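Local coordinates for (S)-2-haloacid dehalogenase 4A (Burkholderia cepacia, PDB 2NO4), which catalyses the hydrolytic dehalogenation of short-chain (S)-2-haloalkanoic acids to (R)-2-hydroxyalkanoic acids, inverting the configuration at the reacting carbon, at residues L127-D132 and I159-P164; R53-S58 and A68-L73; D20-L25 and E133-A138; I123-S128 and L148-S153. One frame throughout, in Å; residues are numbered along the deposited sequence.

Interaction 1 of 4, residues L127-D132 and I159-P164; sequences LSNGND and IYKPDP. With SO4 (sulfate ion), chain H; SO4 (sulfate ion), chain I.
The active site of this HAD-like hydrolase is assembled where Lys161 reaches the end of strand 123-128 and meets Leu127 and Asn129. The lysine stays extended beyond CG and slides past the Asn129 amide, so that NZ donates to Leu127 O at 2.8 Å, tilted 31° from the carbonyl plane, and to O3 of a bound sulfate. Asp20 and Asp190 form salt bridges with the same NZ, so that four partners share this buried ammonium group. At the other end of Lys161, the backbone N gives Asn129 OD1 a bond of 3.1 Å in the carbonyl plane. That oxygen also lies at the edge of the Tyr160 ring, 3.2 Å from CD2, with amide and ring planes 85° apart. The sulfate O3 takes a second bond, from Asn129 N (2.8 Å), while Ser128 OG donates to its O1 and accepts from Gly130 N in an ST turn. A serine ending the second strand and a lysine from a later loop are the hallmarks of HAD motifs II and III.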
loop_
_atom_site.group_PDB
_atom_site.type_symbol
_atom_site.label_atom_id
_atom_site.label_comp_id
_atom_site.label_asym_id
_atom_site.label_seq_id
_atom_site.Cartn_x
_atom_site.Cartn_y
_atom_site.Cartn_z
ATOM N N LEU B 127 4.959 8.569 -17.509
ATOM C CA LEU B 127 5.370 8.991 -16.158
ATOM C C LEU B 127 5.218 7.755 -15.245
ATOM O O LEU B 127 4.087 7.237 -15.028
ATOM C CB LEU B 127 4.512 10.176 -15.673
ATOM C CG LEU B 127 4.818 10.635 -14.236
ATOM C CD1 LEU B 127 6.259 11.262 -14.197
ATOM C CD2 LEU B 127 3.730 11.577 -13.683
ATOM N N SER B 128 6.351 7.255 -14.760
ATOM C CA SER B 128 6.402 5.941 -14.118
ATOM C C SER B 128 7.200 5.951 -12.817
ATOM O O SER B 128 8.226 6.637 -12.706
ATOM C CB SER B 128 7.054 4.932 -15.083
ATOM O OG SER B 128 7.110 3.625 -14.490
ATOM N N ASN B 129 6.773 5.139 -11.850
ATOM C CA ASN B 129 7.649 4.789 -10.709
ATOM C C ASN B 129 8.937 4.066 -11.103
ATOM O O ASN B 129 9.894 4.074 -10.335
ATOM C CB ASN B 129 6.920 3.878 -9.704
ATOM C CG ASN B 129 5.791 4.583 -8.976
ATOM O OD1 ASN B 129 5.870 5.779 -8.665
ATOM N ND2 ASN B 129 4.725 3.820 -8.668
ATOM N N GLY B 130 8.929 3.385 -12.252
ATOM C CA GLY B 130 10.034 2.527 -12.653
ATOM C C GLY B 130 11.246 3.417 -12.957
ATOM O O GLY B 130 11.104 4.497 -13.524
ATOM N N ASN B 131 12.415 2.979 -12.510
ATOM C CA ASN B 131 13.698 3.636 -12.835
ATOM C C ASN B 131 14.063 3.364 -14.303
ATOM O O ASN B 131 13.558 2.385 -14.906
ATOM C CB ASN B 131 14.807 3.167 -11.877
ATOM C CG ASN B 131 14.982 1.642 -11.855
ATOM O OD1 ASN B 131 14.157 0.925 -11.273
ATOM N ND2 ASN B 131 16.093 1.141 -12.438
ATOM N N ASP B 132 14.923 4.195 -14.879
ATOM C CA ASP B 132 15.167 4.123 -16.316
ATOM C C ASP B 132 15.604 2.747 -16.797
ATOM O O ASP B 132 15.122 2.239 -17.794
ATOM C CB ASP B 132 16.139 5.205 -16.773
ATOM C CG ASP B 132 16.080 5.420 -18.269
ATOM O OD1 ASP B 132 17.055 5.059 -18.947
ATOM O OD2 ASP B 132 15.042 5.918 -18.762
ATOM N N ILE B 159 11.085 10.180 -5.334
ATOM C CA ILE B 159 9.767 10.411 -4.757
ATOM C C ILE B 159 8.757 9.624 -5.617
ATOM O O ILE B 159 8.693 9.835 -6.822
ATOM C CB ILE B 159 9.392 11.911 -4.851
ATOM C CG1 ILE B 159 10.281 12.759 -3.930
ATOM C CG2 ILE B 159 7.916 12.141 -4.440
ATOM C CD1 ILE B 159 10.074 14.220 -4.161
ATOM N N TYR B 160 7.970 8.745 -4.993
ATOM C CA TYR B 160 7.018 7.909 -5.731
ATOM C C TYR B 160 5.619 8.513 -5.838
ATOM O O TYR B 160 5.239 9.353 -5.032
ATOM C CB TYR B 160 6.939 6.534 -5.069
ATOM C CG TYR B 160 8.126 5.644 -5.373
ATOM C CD1 TYR B 160 8.975 5.212 -4.358
ATOM C CD2 TYR B 160 8.374 5.202 -6.688
ATOM C CE1 TYR B 160 10.027 4.353 -4.640
ATOM C CE2 TYR B 160 9.417 4.340 -6.960
ATOM C CZ TYR B 160 10.231 3.934 -5.945
ATOM O OH TYR B 160 11.271 3.115 -6.216
ATOM N N LYS B 161 4.862 8.072 -6.840
ATOM C CA LYS B 161 3.436 8.380 -6.924
ATOM C C LYS B 161 2.768 7.826 -5.644
ATOM O O LYS B 161 3.249 6.827 -5.097
ATOM C CB LYS B 161 2.836 7.662 -8.137
ATOM C CG LYS B 161 3.328 8.128 -9.475
ATOM C CD LYS B 161 2.986 7.035 -10.490
ATOM C CE LYS B 161 3.082 7.528 -11.911
ATOM N NZ LYS B 161 2.524 6.464 -12.862
ATOM N N PRO B 162 1.634 8.414 -5.215
ATOM C CA PRO B 162 0.905 9.567 -5.817
ATOM C C PRO B 162 1.256 10.945 -5.218
ATOM O O PRO B 162 0.382 11.815 -5.126
ATOM C CB PRO B 162 -0.561 9.235 -5.493
ATOM C CG PRO B 162 -0.508 8.443 -4.205
ATOM C CD PRO B 162 0.881 7.835 -4.074
ATOM N N ASP B 163 2.494 11.109 -4.751
ATOM C CA ASP B 163 2.951 12.379 -4.185
ATOM C C ASP B 163 2.871 13.398 -5.310
ATOM O O ASP B 163 3.346 13.097 -6.408
ATOM C CB ASP B 163 4.422 12.262 -3.757
ATOM C CG ASP B 163 4.907 13.483 -3.031
ATOM O OD1 ASP B 163 5.038 14.563 -3.656
ATOM O OD2 ASP B 163 5.092 13.387 -1.810
ATOM N N PRO B 164 2.257 14.583 -5.055
ATOM C CA PRO B 164 2.093 15.533 -6.163
ATOM C C PRO B 164 3.397 15.988 -6.853
ATOM O O PRO B 164 3.338 16.371 -8.027
ATOM C CB PRO B 164 1.370 16.713 -5.513
ATOM C CG PRO B 164 1.717 16.580 -3.965
ATOM C CD PRO B 164 1.675 15.104 -3.799
HETATM S S SO4 H . 4.134 2.896 -12.753
HETATM O O1 SO4 H . 4.407 2.820 -14.170
HETATM O O2 SO4 H . 5.054 2.062 -11.988
HETATM O O3 SO4 H . 4.127 4.257 -12.268
HETATM O O4 SO4 H . 2.793 2.331 -12.619
HETATM S S SO4 I . 18.984 3.795 -13.649
HETATM O O1 SO4 I . 19.903 3.392 -14.719
HETATM O O2 SO4 I . 19.658 3.558 -12.352
HETATM O O3 SO4 I . 18.688 5.235 -13.818
HETATM O O4 SO4 I . 17.764 2.967 -13.747
HETATM O O HOH W 1 3.591 4.281 -6.072
#

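Interaction 2 of 4, residues R53-S58 and A68-L73; sequences RQLEYS and ADFWQL. With SO4 (sulfate ion), chain K.
Gln54 NE2 is gripped by two hydroxyls, Thr74 OG1 and Tyr101 OH, while OE1 of the same amide accepts from Arg51, a substrate-binding residue. Held in this way, the amide is inclined by only 21° to the Phe70 ring, although the two side chains cross at about a right angle. CD of Gln54 stands 3.5 Å from Phe70 CZ, and CG anti to the backbone N (chi1 169°) carries the extended chain there. Leu55 CD2 and Ser58 CB lie at the edge of the Phe70 ring, the latter 4.1 Å from Phe70 CE1. One turn farther along, Leu73 pushes CD1 against the helix backbone, 3.6 Å from Ser58 N, and also touches Tyr57 CB at 4.0 Å. Ser58 OG turns back into its own helix, donating to Leu55 O at 2.8 Å on a lone pair. The contact joins helix 43-63 to the first turn of helix 70-84; Met134 of helix 132-141 packs on Phe70, and Glu212 of the second subunit bonds to Tyr57 OH.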
loop_
_atom_site.group_PDB
_atom_site.type_symbol
_atom_site.label_atom_id
_atom_site.label_comp_id
_atom_site.label_asym_id
_atom_site.label_seq_id
_atom_site.Cartn_x
_atom_site.Cartn_y
_atom_site.Cartn_z
ATOM N N ARG B 53 3.117 -5.943 -2.622
ATOM C CA ARG B 53 4.252 -5.533 -1.792
ATOM C C ARG B 53 5.139 -4.514 -2.527
ATOM O O ARG B 53 5.656 -3.604 -1.899
ATOM C CB ARG B 53 5.143 -6.714 -1.364
ATOM C CG ARG B 53 4.705 -7.395 -0.091
ATOM C CD ARG B 53 4.389 -6.390 1.054
ATOM N NE ARG B 53 4.415 -7.031 2.378
ATOM C CZ ARG B 53 3.385 -7.690 2.936
ATOM N NH1 ARG B 53 3.527 -8.233 4.125
ATOM N NH2 ARG B 53 2.216 -7.846 2.300
ATOM N N GLN B 54 5.287 -4.689 -3.840
ATOM C CA GLN B 54 6.084 -3.744 -4.656
ATOM C C GLN B 54 5.528 -2.330 -4.466
ATOM O O GLN B 54 6.287 -1.380 -4.210
ATOM C CB GLN B 54 6.097 -4.160 -6.120
ATOM C CG GLN B 54 6.669 -3.151 -7.157
ATOM C CD GLN B 54 6.185 -3.478 -8.567
ATOM O OE1 GLN B 54 4.974 -3.477 -8.825
ATOM N NE2 GLN B 54 7.135 -3.791 -9.495
ATOM N N LEU B 55 4.203 -2.221 -4.565
ATOM C CA LEU B 55 3.488 -0.982 -4.418
ATOM C C LEU B 55 3.510 -0.540 -2.991
ATOM O O LEU B 55 3.813 0.616 -2.745
ATOM C CB LEU B 55 2.039 -1.115 -4.927
ATOM C CG LEU B 55 1.974 -1.195 -6.459
ATOM C CD1 LEU B 55 0.518 -1.307 -6.863
ATOM C CD2 LEU B 55 2.717 -0.011 -7.120
ATOM N N GLU B 56 3.198 -1.441 -2.036
ATOM C CA GLU B 56 3.355 -1.083 -0.620
ATOM C C GLU B 56 4.719 -0.419 -0.342
ATOM O O GLU B 56 4.763 0.633 0.305
ATOM C CB GLU B 56 3.246 -2.301 0.301
ATOM C CG GLU B 56 3.731 -1.974 1.725
ATOM C CD GLU B 56 3.540 -3.118 2.714
ATOM O OE1 GLU B 56 2.562 -3.876 2.583
ATOM O OE2 GLU B 56 4.369 -3.269 3.636
ATOM N N TYR B 57 5.806 -1.073 -0.769
ATOM C CA TYR B 57 7.169 -0.564 -0.543
ATOM C C TYR B 57 7.359 0.823 -1.111
ATOM O O TYR B 57 8.024 1.637 -0.503
ATOM C CB TYR B 57 8.277 -1.509 -1.082
ATOM C CG TYR B 57 8.305 -2.854 -0.412
ATOM C CD1 TYR B 57 7.699 -3.059 0.837
ATOM C CD2 TYR B 57 8.902 -3.953 -1.056
ATOM C CE1 TYR B 57 7.722 -4.379 1.450
ATOM C CE2 TYR B 57 8.954 -5.253 -0.461
ATOM C CZ TYR B 57 8.370 -5.452 0.763
ATOM O OH TYR B 57 8.459 -6.735 1.306
ATOM N N SER B 58 6.780 1.087 -2.282
ATOM C CA SER B 58 6.905 2.396 -2.882
ATOM C C SER B 58 6.197 3.479 -2.042
ATOM O O SER B 58 6.729 4.553 -1.877
ATOM C CB SER B 58 6.447 2.373 -4.363
ATOM O OG SER B 58 5.011 2.480 -4.499
ATOM N N ALA B 68 14.315 3.878 -2.208
ATOM C CA ALA B 68 15.199 3.038 -3.004
ATOM C C ALA B 68 14.450 2.886 -4.305
ATOM O O ALA B 68 13.219 3.083 -4.353
ATOM C CB ALA B 68 15.423 1.667 -2.361
ATOM N N ASP B 69 15.175 2.540 -5.363
ATOM C CA ASP B 69 14.582 2.535 -6.686
ATOM C C ASP B 69 13.663 1.351 -6.991
ATOM O O ASP B 69 13.632 0.368 -6.253
ATOM C CB ASP B 69 15.625 2.802 -7.804
ATOM C CG ASP B 69 16.420 1.553 -8.252
ATOM O OD1 ASP B 69 16.198 0.420 -7.821
ATOM O OD2 ASP B 69 17.306 1.729 -9.120
ATOM N N PHE B 70 12.910 1.460 -8.078
ATOM C CA PHE B 70 11.762 0.575 -8.257
ATOM C C PHE B 70 12.195 -0.836 -8.523
ATOM O O PHE B 70 11.554 -1.792 -8.063
ATOM C CB PHE B 70 10.831 1.104 -9.331
ATOM C CG PHE B 70 9.390 0.645 -9.193
ATOM C CD1 PHE B 70 8.658 0.920 -8.036
ATOM C CD2 PHE B 70 8.751 -0.017 -10.262
ATOM C CE1 PHE B 70 7.304 0.559 -7.936
ATOM C CE2 PHE B 70 7.403 -0.393 -10.167
ATOM C CZ PHE B 70 6.680 -0.081 -8.974
ATOM N N TRP B 71 13.314 -0.981 -9.237
ATOM C CA TRP B 71 13.912 -2.313 -9.432
ATOM C C TRP B 71 14.278 -3.006 -8.103
ATOM O O TRP B 71 14.026 -4.216 -7.916
ATOM C CB TRP B 71 15.131 -2.226 -10.366
ATOM C CG TRP B 71 15.722 -3.543 -10.738
ATOM C CD1 TRP B 71 16.907 -4.049 -10.286
ATOM C CD2 TRP B 71 15.181 -4.524 -11.634
ATOM N NE1 TRP B 71 17.139 -5.292 -10.840
ATOM C CE2 TRP B 71 16.101 -5.605 -11.678
ATOM C CE3 TRP B 71 14.013 -4.602 -12.407
ATOM C CZ2 TRP B 71 15.894 -6.749 -12.480
ATOM C CZ3 TRP B 71 13.812 -5.745 -13.212
ATOM C CH2 TRP B 71 14.761 -6.801 -13.231
ATOM N N GLN B 72 14.888 -2.249 -7.192
ATOM C CA GLN B 72 15.232 -2.804 -5.883
ATOM C C GLN B 72 13.959 -3.227 -5.149
ATOM O O GLN B 72 13.909 -4.287 -4.557
ATOM C CB GLN B 72 16.033 -1.818 -5.029
ATOM C CG GLN B 72 16.508 -2.411 -3.672
ATOM C CD GLN B 72 17.338 -1.440 -2.859
ATOM O OE1 GLN B 72 18.123 -0.672 -3.409
ATOM N NE2 GLN B 72 17.157 -1.455 -1.540
ATOM N N LEU B 73 12.945 -2.382 -5.166
ATOM C CA LEU B 73 11.686 -2.732 -4.513
ATOM C C LEU B 73 10.989 -3.953 -5.132
ATOM O O LEU B 73 10.365 -4.747 -4.407
ATOM C CB LEU B 73 10.699 -1.552 -4.556
ATOM C CG LEU B 73 11.220 -0.235 -3.965
ATOM C CD1 LEU B 73 10.080 0.764 -3.779
ATOM C CD2 LEU B 73 12.112 -0.395 -2.707
HETATM S S SO4 K . 17.792 0.416 1.496
HETATM O O1 SO4 K . 18.499 0.358 0.244
HETATM O O2 SO4 K . 18.730 0.433 2.626
HETATM O O3 SO4 K . 16.997 1.625 1.572
HETATM O O4 SO4 K . 16.963 -0.822 1.586
#

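Interaction 3 of 4, residues D20-L25 and E133-A138; sequences DAYGTL and EMLQAA. With SO4 (sulfate ion), chain H; SO4 (sulfate ion), chain I.
Met134 is the first residue of helix 132-141 to meet Tyr22: its chain bends at chi3 (-78°) and brings CE to 3.4 Å from the phenol OH, with Tyr22 CZ close behind. The backbone of Met134 takes part as well, because Tyr22 OH donates to a water at 2.6 Å, and this water donates on to Met134 O. The water lies in the plane of the ring, so the phenol O-H can point at it while staying in that plane. Next comes Leu135, whose CA and CG approach the same OH and whose CD2 packs on Ala21 CB at 3.9 Å. A turn after Met134, Ala138 adds a looser methyl contact, CB to Tyr22 OH at 4.5 Å. On the same loop, the backbone N atoms of Ala21 and Tyr22 both donate to O1 of the bound sulfate, the Tyr22 bond being 2.9 Å and nearly straight (170°). Thr24 OG1 donates to OD2 of the nucleophile Asp20 at 2.6 Å. Residues 20-24, Asp-Ala-Tyr-Gly-Thr, form the nucleophile loop that is the first signature motif of the HAD superfamily.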
loop_
_atom_site.group_PDB
_atom_site.type_symbol
_atom_site.label_atom_id
_atom_site.label_comp_id
_atom_site.label_asym_id
_atom_site.label_seq_id
_atom_site.Cartn_x
_atom_site.Cartn_y
_atom_site.Cartn_z
ATOM N N ASP B 20 0.807 6.114 -17.465
ATOM C CA ASP B 20 1.355 5.123 -16.548
ATOM C C ASP B 20 1.961 3.965 -17.341
ATOM O O ASP B 20 1.536 3.681 -18.469
ATOM C CB ASP B 20 0.216 4.654 -15.621
ATOM C CG ASP B 20 0.636 3.557 -14.692
ATOM O OD1 ASP B 20 1.322 3.891 -13.719
ATOM O OD2 ASP B 20 0.264 2.378 -14.926
ATOM N N ALA B 21 3.008 3.337 -16.810
ATOM C CA ALA B 21 3.603 2.185 -17.491
ATOM C C ALA B 21 3.103 0.833 -16.955
ATOM O O ALA B 21 2.404 0.109 -17.668
ATOM C CB ALA B 21 5.118 2.262 -17.458
ATOM N N TYR B 22 3.432 0.523 -15.697
ATOM C CA TYR B 22 3.241 -0.814 -15.134
ATOM C C TYR B 22 1.777 -1.005 -14.745
ATOM O O TYR B 22 1.304 -0.421 -13.759
ATOM C CB TYR B 22 4.179 -1.033 -13.919
ATOM C CG TYR B 22 5.621 -1.105 -14.384
ATOM C CD1 TYR B 22 6.102 -2.265 -15.021
ATOM C CD2 TYR B 22 6.476 0.005 -14.270
ATOM C CE1 TYR B 22 7.429 -2.357 -15.487
ATOM C CE2 TYR B 22 7.791 -0.056 -14.745
ATOM C CZ TYR B 22 8.263 -1.225 -15.365
ATOM O OH TYR B 22 9.569 -1.304 -15.826
ATOM N N GLY B 23 1.074 -1.785 -15.547
ATOM C CA GLY B 23 -0.378 -2.002 -15.337
ATOM C C GLY B 23 -1.250 -1.377 -16.422
ATOM O O GLY B 23 -2.392 -1.793 -16.625
ATOM N N THR B 24 -0.689 -0.399 -17.135
ATOM C CA THR B 24 -1.423 0.371 -18.150
ATOM C C THR B 24 -0.933 0.034 -19.556
ATOM O O THR B 24 -1.713 -0.424 -20.392
ATOM C CB THR B 24 -1.300 1.868 -17.854
ATOM O OG1 THR B 24 -1.749 2.105 -16.517
ATOM C CG2 THR B 24 -2.148 2.754 -18.841
ATOM N N LEU B 25 0.357 0.274 -19.810
ATOM C CA LEU B 25 0.970 -0.067 -21.097
ATOM C C LEU B 25 1.604 -1.447 -21.045
ATOM O O LEU B 25 1.617 -2.136 -22.045
ATOM C CB LEU B 25 2.043 0.963 -21.502
ATOM C CG LEU B 25 1.520 2.392 -21.739
ATOM C CD1 LEU B 25 2.654 3.350 -22.077
ATOM C CD2 LEU B 25 0.393 2.438 -22.803
ATOM N N GLU B 133 16.535 2.132 -16.089
ATOM C CA GLU B 133 17.070 0.860 -16.551
ATOM C C GLU B 133 16.014 -0.242 -16.765
ATOM O O GLU B 133 15.979 -0.870 -17.837
ATOM C CB GLU B 133 18.184 0.319 -15.654
ATOM C CG GLU B 133 18.844 -0.886 -16.329
ATOM C CD GLU B 133 19.845 -1.589 -15.469
ATOM O OE1 GLU B 133 20.050 -2.818 -15.688
ATOM O OE2 GLU B 133 20.437 -0.916 -14.576
ATOM N N MET B 134 15.174 -0.501 -15.750
ATOM C CA MET B 134 14.120 -1.506 -15.903
ATOM C C MET B 134 13.062 -1.089 -16.956
ATOM O O MET B 134 12.613 -1.913 -17.753
ATOM C CB MET B 134 13.484 -1.850 -14.537
ATOM C CG MET B 134 12.534 -0.803 -13.970
ATOM S SD MET B 134 11.939 -1.261 -12.339
ATOM C CE MET B 134 10.662 -2.489 -12.810
ATOM N N LEU B 135 12.700 0.186 -16.975
ATOM C CA LEU B 135 11.618 0.655 -17.823
ATOM C C LEU B 135 12.053 0.674 -19.300
ATOM O O LEU B 135 11.295 0.254 -20.182
ATOM C CB LEU B 135 11.187 2.055 -17.420
ATOM C CG LEU B 135 9.693 2.406 -17.396
ATOM C CD1 LEU B 135 9.617 3.917 -17.443
ATOM C CD2 LEU B 135 8.836 1.792 -18.504
ATOM N N GLN B 136 13.261 1.180 -19.552
ATOM C CA GLN B 136 13.826 1.205 -20.906
ATOM C C GLN B 136 13.935 -0.178 -21.542
ATOM O O GLN B 136 13.557 -0.364 -22.718
ATOM C CB GLN B 136 15.175 1.955 -20.936
ATOM C CG GLN B 136 15.013 3.468 -21.086
ATOM C CD GLN B 136 14.201 3.843 -22.350
ATOM O OE1 GLN B 136 13.119 4.439 -22.265
ATOM N NE2 GLN B 136 14.717 3.452 -23.519
ATOM N N ALA B 137 14.416 -1.150 -20.768
ATOM C CA ALA B 137 14.444 -2.542 -21.213
ATOM C C ALA B 137 13.056 -3.037 -21.669
ATOM O O ALA B 137 12.922 -3.638 -22.746
ATOM C CB ALA B 137 15.021 -3.469 -20.120
ATOM N N ALA B 138 12.036 -2.802 -20.829
ATOM C CA ALA B 138 10.647 -3.223 -21.157
ATOM C C ALA B 138 10.123 -2.488 -22.386
ATOM O O ALA B 138 9.497 -3.102 -23.265
ATOM C CB ALA B 138 9.710 -3.025 -19.959
HETATM S S SO4 H . 4.134 2.896 -12.753
HETATM O O1 SO4 H . 4.407 2.820 -14.170
HETATM O O2 SO4 H . 5.054 2.062 -11.988
HETATM O O3 SO4 H . 4.127 4.257 -12.268
HETATM O O4 SO4 H . 2.793 2.331 -12.619
HETATM S S SO4 I . 18.984 3.795 -13.649
HETATM O O1 SO4 I . 19.903 3.392 -14.719
HETATM O O2 SO4 I . 19.658 3.558 -12.352
HETATM O O3 SO4 I . 18.688 5.235 -13.818
HETATM O O4 SO4 I . 17.764 2.967 -13.747
HETATM O O HOH W 2 10.633 -3.574 -16.387
#

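Interaction 4 of 4, residues I123-S128 and L148-S153; sequences IVAILS and LDSCLS. With SO4 (sulfate ion), chain H.
The carboxylate of Asp149 is the flat side-chain group of this contact, and its OD2 meets Val124 N through the anti lone pair, at 2.8 Å and nearly straight (167°). Ile123 CA sits against the same oxygen. With CG beside its own backbone N (chi1 -67°), Asp149 can address both polar atoms of Val124 at once: its N donates to Val124 O at 2.7 Å, nearly along the C=O axis. Ser150 N adds only a weak bond to that carbonyl; Asp149, just ahead of strand 150-153, thus holds Val124 before the first bridged pair, Ala125 with Ser150. From there the pairing is regular and parallel, with Ile126 N to Ser150 O (2.9 Å), Leu152 N to Ile126 O (2.7 Å) and Ser128 N to Leu152 O. Side chains alternate between the two faces of the sheet. On one, Ala125 CB stands beside Ser150 CB, and Leu127 CD1 touches Leu152 CB at 3.7 Å. On the other, Ile126 CG2 faces Cys151 SG at 4.1 Å; Ile126 CD1 also meets Leu148 CD1 at 3.5 Å, and Val124 CG1 rests on the other methyl of that leucine. The strands run 20° apart as the ends of a beta-alpha-beta crossover through helix 132-141, which covers Ile126 and Cys151. Helix 164-174 packs on Ala125, Leu127 and Ser150, while strand 16-19 flanks strand 123-128 and leaves strand 150-153 outermost within the chain.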
loop_
_atom_site.group_PDB
_atom_site.type_symbol
_atom_site.label_atom_id
_atom_site.label_comp_id
_atom_site.label_asym_id
_atom_site.label_seq_id
_atom_site.Cartn_x
_atom_site.Cartn_y
_atom_site.Cartn_z
ATOM N N ILE B 123 1.977 15.451 -27.496
ATOM C CA ILE B 123 3.146 14.952 -26.788
ATOM C C ILE B 123 2.678 13.650 -26.136
ATOM O O ILE B 123 1.634 13.624 -25.471
ATOM C CB ILE B 123 3.682 15.957 -25.733
ATOM C CG1 ILE B 123 4.028 17.322 -26.374
ATOM C CG2 ILE B 123 4.920 15.367 -24.985
ATOM C CD1 ILE B 123 3.927 18.499 -25.378
ATOM N N VAL B 124 3.420 12.576 -26.373
ATOM C CA VAL B 124 3.122 11.274 -25.824
ATOM C C VAL B 124 4.276 10.916 -24.901
ATOM O O VAL B 124 5.421 10.753 -25.342
ATOM C CB VAL B 124 2.915 10.197 -26.933
ATOM C CG1 VAL B 124 2.585 8.807 -26.285
ATOM C CG2 VAL B 124 1.818 10.637 -27.941
ATOM N N ALA B 125 3.987 10.825 -23.604
ATOM C CA ALA B 125 5.043 10.591 -22.609
ATOM C C ALA B 125 4.607 9.496 -21.622
ATOM O O ALA B 125 3.404 9.238 -21.454
ATOM C CB ALA B 125 5.378 11.924 -21.858
ATOM N N ILE B 126 5.583 8.834 -21.018
ATOM C CA ILE B 126 5.329 7.959 -19.869
ATOM C C ILE B 126 5.750 8.723 -18.581
ATOM O O ILE B 126 6.745 9.477 -18.584
ATOM C CB ILE B 126 6.078 6.602 -20.023
ATOM C CG1 ILE B 126 5.356 5.715 -21.051
ATOM C CG2 ILE B 126 6.235 5.851 -18.646
ATOM C CD1 ILE B 126 6.100 4.457 -21.411
ATOM N N LEU B 127 4.959 8.569 -17.509
ATOM C CA LEU B 127 5.370 8.991 -16.158
ATOM C C LEU B 127 5.218 7.755 -15.245
ATOM O O LEU B 127 4.087 7.237 -15.028
ATOM C CB LEU B 127 4.512 10.176 -15.673
ATOM C CG LEU B 127 4.818 10.635 -14.236
ATOM C CD1 LEU B 127 6.259 11.262 -14.197
ATOM C CD2 LEU B 127 3.730 11.577 -13.683
ATOM N N SER B 128 6.351 7.255 -14.760
ATOM C CA SER B 128 6.402 5.941 -14.118
ATOM C C SER B 128 7.200 5.951 -12.817
ATOM O O SER B 128 8.226 6.637 -12.706
ATOM C CB SER B 128 7.054 4.932 -15.083
ATOM O OG SER B 128 7.110 3.625 -14.490
ATOM N N LEU B 148 7.078 7.106 -28.451
ATOM C CA LEU B 148 7.152 7.983 -27.263
ATOM C C LEU B 148 8.031 9.231 -27.443
ATOM O O LEU B 148 9.146 9.141 -27.968
ATOM C CB LEU B 148 7.689 7.210 -26.052
ATOM C CG LEU B 148 6.849 6.095 -25.448
ATOM C CD1 LEU B 148 7.711 5.376 -24.415
ATOM C CD2 LEU B 148 5.551 6.623 -24.840
ATOM N N ASP B 149 7.545 10.378 -26.970
ATOM C CA ASP B 149 8.338 11.594 -26.943
ATOM C C ASP B 149 9.266 11.657 -25.740
ATOM O O ASP B 149 10.363 12.210 -25.816
ATOM C CB ASP B 149 7.427 12.831 -26.970
ATOM C CG ASP B 149 6.687 12.969 -28.287
ATOM O OD1 ASP B 149 7.378 12.940 -29.340
ATOM O OD2 ASP B 149 5.429 13.071 -28.289
ATOM N N SER B 150 8.827 11.096 -24.620
ATOM C CA SER B 150 9.512 11.297 -23.361
ATOM C C SER B 150 9.115 10.198 -22.362
ATOM O O SER B 150 8.005 9.669 -22.388
ATOM C CB SER B 150 9.196 12.699 -22.820
ATOM O OG SER B 150 9.621 12.864 -21.479
ATOM N N CYS B 151 10.061 9.840 -21.506
ATOM C CA CYS B 151 9.825 8.844 -20.490
ATOM C C CYS B 151 10.378 9.426 -19.204
ATOM O O CYS B 151 11.605 9.590 -19.037
ATOM C CB CYS B 151 10.508 7.533 -20.877
ATOM S SG CYS B 151 10.221 6.172 -19.709
ATOM N N LEU B 152 9.456 9.748 -18.298
ATOM C CA LEU B 152 9.780 10.392 -17.020
ATOM C C LEU B 152 9.681 9.393 -15.856
ATOM O O LEU B 152 8.743 8.592 -15.782
ATOM C CB LEU B 152 8.897 11.614 -16.834
ATOM C CG LEU B 152 9.081 12.614 -17.984
ATOM C CD1 LEU B 152 8.083 13.734 -17.894
ATOM C CD2 LEU B 152 10.518 13.163 -17.997
ATOM N N SER B 153 10.675 9.430 -14.972
ATOM C CA SER B 153 10.805 8.446 -13.905
ATOM C C SER B 153 10.735 9.070 -12.506
ATOM O O SER B 153 11.256 10.181 -12.294
ATOM C CB SER B 153 12.108 7.682 -14.060
ATOM O OG SER B 153 12.249 6.780 -12.973
HETATM S S SO4 H . 4.134 2.896 -12.753
HETATM O O1 SO4 H . 4.407 2.820 -14.170
HETATM O O2 SO4 H . 5.054 2.062 -11.988
HETATM O O3 SO4 H . 4.127 4.257 -12.268
HETATM O O4 SO4 H . 2.793 2.331 -12.619
#

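How the interactions relate
Interactions 1 and 3 share the active site: both bind one sulfate in the substrate-binding region, and Lys161 NZ forms a salt bridge with OD1 of the nucleophile Asp20, at 3.0 Å. Interaction 4 supplies the strand whose end interaction 1 uses, and Ser153 OG steadies the turn beyond it, 2.6 Å from Gly130 O. Leu135 ties interaction 3 to that sheet, with CD1 3.3 Å from Cys151 SG. Interaction 2 brings the helices over the same site: Tyr160 OH reaches Ala68 O at 2.7 Å, and Asn131 OD1 reaches Trp71 N at 2.9 Å. Interactions 2 and 4, with centres about 20 Å apart, do not touch; interactions 1 and 3 bridge them, each touching both.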